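Side-chain contact in aldehyde reductase YahK (Escherichia coli, PDB 1UUF), which reduces a wide range of aldehydes to their primary alcohols, using zinc and strongly preferring NADPH over NADH as electron donor: residues H269-F274 and M284-A289. Residues are numbered along the deposited sequence; the frame is centred on the assembly and turned at random.
Sequences HNLDDF and MTLVGA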
ATOM      1  N   HIS A 269      -3.228  13.536  -9.287  1.00 28.22           N
ATOM      2  CA  HIS A 269      -3.604  12.961 -10.570  1.00 28.13           C
ATOM      3  C   HIS A 269      -2.448  12.130 -11.101  1.00 26.99           C
ATOM      4  O   HIS A 269      -1.325  12.222 -10.606  1.00 24.93           O
ATOM      5  CB  HIS A 269      -3.948  14.059 -11.579  1.00 30.24           C
ATOM      6  CG  HIS A 269      -5.184  14.829 -11.236  1.00 33.17           C
ATOM      7  ND1 HIS A 269      -6.388  14.218 -10.959  1.00 35.51           N
ATOM      8  CD2 HIS A 269      -5.406  16.161 -11.136  1.00 34.82           C
ATOM      9  CE1 HIS A 269      -7.298  15.140 -10.702  1.00 35.19           C
ATOM     10  NE2 HIS A 269      -6.729  16.328 -10.803  1.00 35.98           N
ATOM     11  N   ASN A 270      -2.739  11.315 -12.109  1.00 25.37           N
ATOM     12  CA  ASN A 270      -1.733  10.468 -12.733  1.00 25.21           C
ATOM     13  C   ASN A 270      -0.939   9.624 -11.739  1.00 24.06           C
ATOM     14  O   ASN A 270       0.285   9.512 -11.839  1.00 22.03           O
ATOM     15  CB  ASN A 270      -0.779  11.329 -13.564  1.00 26.43           C
ATOM     16  CG  ASN A 270      -1.504  12.139 -14.625  1.00 28.87           C
ATOM     17  OD1 ASN A 270      -1.917  13.277 -14.387  1.00 29.15           O
ATOM     18  ND2 ASN A 270      -1.681  11.546 -15.800  1.00 29.16           N
ATOM     19  N   LEU A 271      -1.640   9.023 -10.781  1.00 22.15           N
ATOM     20  CA  LEU A 271      -0.980   8.186  -9.787  1.00 21.88           C
ATOM     21  C   LEU A 271      -0.326   6.988 -10.460  1.00 22.14           C
ATOM     22  O   LEU A 271       0.587   6.377  -9.906  1.00 21.58           O
ATOM     23  CB  LEU A 271      -1.983   7.699  -8.740  1.00 23.04           C
ATOM     24  CG  LEU A 271      -2.587   8.787  -7.853  1.00 23.18           C
ATOM     25  CD1 LEU A 271      -3.537   8.153  -6.853  1.00 24.41           C
ATOM     26  CD2 LEU A 271      -1.475   9.541  -7.137  1.00 23.52           C
ATOM     27  N   ASP A 272      -0.802   6.651 -11.653  1.00 22.10           N
ATOM     28  CA  ASP A 272      -0.245   5.528 -12.396  1.00 23.55           C
ATOM     29  C   ASP A 272       1.194   5.847 -12.771  1.00 22.47           C
ATOM     30  O   ASP A 272       2.079   5.004 -12.641  1.00 19.74           O
ATOM     31  CB  ASP A 272      -1.063   5.266 -13.664  1.00 28.53           C
ATOM     32  CG  ASP A 272      -2.496   4.879 -13.361  1.00 33.61           C
ATOM     33  OD1 ASP A 272      -2.696   3.893 -12.624  1.00 36.42           O
ATOM     34  OD2 ASP A 272      -3.421   5.556 -13.860  1.00 38.71           O
ATOM     35  N   ASP A 273       1.422   7.075 -13.230  1.00 21.55           N
ATOM     36  CA  ASP A 273       2.759   7.501 -13.625  1.00 22.20           C
ATOM     37  C   ASP A 273       3.728   7.409 -12.456  1.00 20.22           C
ATOM     38  O   ASP A 273       4.869   6.977 -12.620  1.00 22.13           O
ATOM     39  CB  ASP A 273       2.740   8.940 -14.154  1.00 25.35           C
ATOM     40  CG  ASP A 273       1.956   9.080 -15.443  1.00 29.15           C
ATOM     41  OD1 ASP A 273       2.077   8.191 -16.314  1.00 30.78           O
ATOM     42  OD2 ASP A 273       1.232  10.087 -15.591  1.00 31.54           O
ATOM     43  N   PHE A 274       3.276   7.810 -11.271  1.00 17.78           N
ATOM     44  CA  PHE A 274       4.135   7.758 -10.095  1.00 15.15           C
ATOM     45  C   PHE A 274       4.388   6.340  -9.595  1.00 13.85           C
ATOM     46  O   PHE A 274       5.482   6.028  -9.132  1.00 13.00           O
ATOM     47  CB  PHE A 274       3.545   8.605  -8.965  1.00 14.64           C
ATOM     48  CG  PHE A 274       3.613  10.078  -9.227  1.00 14.20           C
ATOM     49  CD1 PHE A 274       2.486  10.777  -9.643  1.00 16.41           C
ATOM     50  CD2 PHE A 274       4.818  10.763  -9.092  1.00 15.28           C
ATOM     51  CE1 PHE A 274       2.556  12.141  -9.921  1.00 17.35           C
ATOM     52  CE2 PHE A 274       4.898  12.130  -9.370  1.00 15.67           C
ATOM     53  CZ  PHE A 274       3.769  12.816  -9.785  1.00 16.23           C
ATOM     54  N   MET A 284       4.158   4.539  -2.241  1.00  9.70           N
ATOM     55  CA  MET A 284       3.861   5.957  -2.431  1.00  9.23           C
ATOM     56  C   MET A 284       2.777   6.217  -1.405  1.00 10.00           C
ATOM     57  O   MET A 284       1.744   5.545  -1.403  1.00  9.74           O
ATOM     58  CB  MET A 284       3.321   6.287  -3.823  1.00 10.27           C
ATOM     59  CG  MET A 284       2.762   7.719  -3.878  1.00 10.34           C
ATOM     60  SD  MET A 284       2.459   8.348  -5.539  1.00 12.60           S
ATOM     61  CE  MET A 284       1.245   7.162  -6.118  1.00 13.42           C
ATOM     62  N   THR A 285       3.020   7.170  -0.517  1.00  8.83           N
ATOM     63  CA  THR A 285       2.050   7.485   0.521  1.00  9.35           C
ATOM     64  C   THR A 285       1.440   8.847   0.268  1.00  8.97           C
ATOM     65  O   THR A 285       2.154   9.813   0.006  1.00  9.45           O
ATOM     66  CB  THR A 285       2.716   7.473   1.905  1.00  8.90           C
ATOM     67  OG1 THR A 285       3.194   6.151   2.175  1.00  8.87           O
ATOM     68  CG2 THR A 285       1.727   7.886   2.996  1.00 10.92           C
ATOM     69  N   LEU A 286       0.115   8.912   0.345  1.00  9.63           N
ATOM     70  CA  LEU A 286      -0.612  10.151   0.116  1.00  9.59           C
ATOM     71  C   LEU A 286      -0.922  10.830   1.452  1.00 10.40           C
ATOM     72  O   LEU A 286      -1.335  10.169   2.404  1.00 10.14           O
ATOM     73  CB  LEU A 286      -1.928   9.851  -0.610  1.00 12.38           C
ATOM     74  CG  LEU A 286      -1.870   8.835  -1.757  1.00 16.90           C
ATOM     75  CD1 LEU A 286      -3.271   8.594  -2.296  1.00 19.23           C
ATOM     76  CD2 LEU A 286      -0.951   9.337  -2.847  1.00 18.19           C
ATOM     77  N   VAL A 287      -0.718  12.144   1.525  1.00 10.44           N
ATOM     78  CA  VAL A 287      -1.016  12.881   2.753  1.00 10.74           C
ATOM     79  C   VAL A 287      -1.839  14.138   2.492  1.00 13.46           C
ATOM     80  O   VAL A 287      -2.286  14.798   3.432  1.00 13.54           O
ATOM     81  CB  VAL A 287       0.270  13.284   3.522  1.00 10.57           C
ATOM     82  CG1 VAL A 287       1.003  12.045   3.981  1.00 10.10           C
ATOM     83  CG2 VAL A 287       1.166  14.143   2.638  1.00 11.95           C
ATOM     84  N   GLY A 288      -2.042  14.468   1.221  1.00 13.27           N
ATOM     85  CA  GLY A 288      -2.834  15.643   0.892  1.00 20.71           C
ATOM     86  C   GLY A 288      -4.304  15.449   1.235  1.00 24.09           C
ATOM     87  O   GLY A 288      -4.771  14.320   1.373  1.00 24.36           O
ATOM     88  N   ALA A 289      -5.041  16.550   1.367  1.00 27.29           N
ATOM     89  CA  ALA A 289      -6.463  16.490   1.698  1.00 29.83           C
ATOM     90  C   ALA A 289      -7.249  15.712   0.646  1.00 31.16           C
ATOM     91  O   ALA A 289      -7.195  14.479   0.594  1.00 33.78           O
ATOM     92  CB  ALA A 289      -7.026  17.905   1.826  1.00 31.06           C
TER
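Met284 reaches from strand 282-286 to the short helix 271-275 and sets its thioether end between Leu271 and Phe274, which stand almost one helical turn apart: the bump is a single side chain, the hollow a notch between two helix residues. CG lies anti to the backbone N (chi1 168°) and chi2 is also extended, which carries the sulfur far from the strand; the chain then bends at chi3 (61°) and tucks CE in against the helix. There Met284 CE meets Leu271 CD2 at 3.8 Å, the two side chains crossing at about a right angle, and it also lies 3.9 Å from Phe274 CB and from the backbone O of Leu271. The other wall of the notch is the start of the Phe274 side chain, whose CB is 3.6 Å from Met284 SD. Beyond CB the ring turns away from the strand, to an edge-to-face contact with Phe224, so that the sulfur sits obliquely to it, 5.2 Å from the centroid of the Phe274 ring, in a Met-aromatic contact. Leu286, two residues along the strand, adds a looser touch, with its CD2 4.3 Å from CD2 of Leu271. No hydrogen bond joins the two segments; their contact is apolar packing and the sulfur-ring approach. On the adjacent strand 258-263, Ile261 packs on Met284 and Asn263 touches both leucines, while Leu286 also packs on Val299 of the second subunit. Strand 258-263, the short helix and the neighbouring parallel strand 282-286 together form a beta-alpha-beta crossover, the repeating element of the Rossmann-type nucleotide-binding domain of zinc-containing alcohol dehydrogenases.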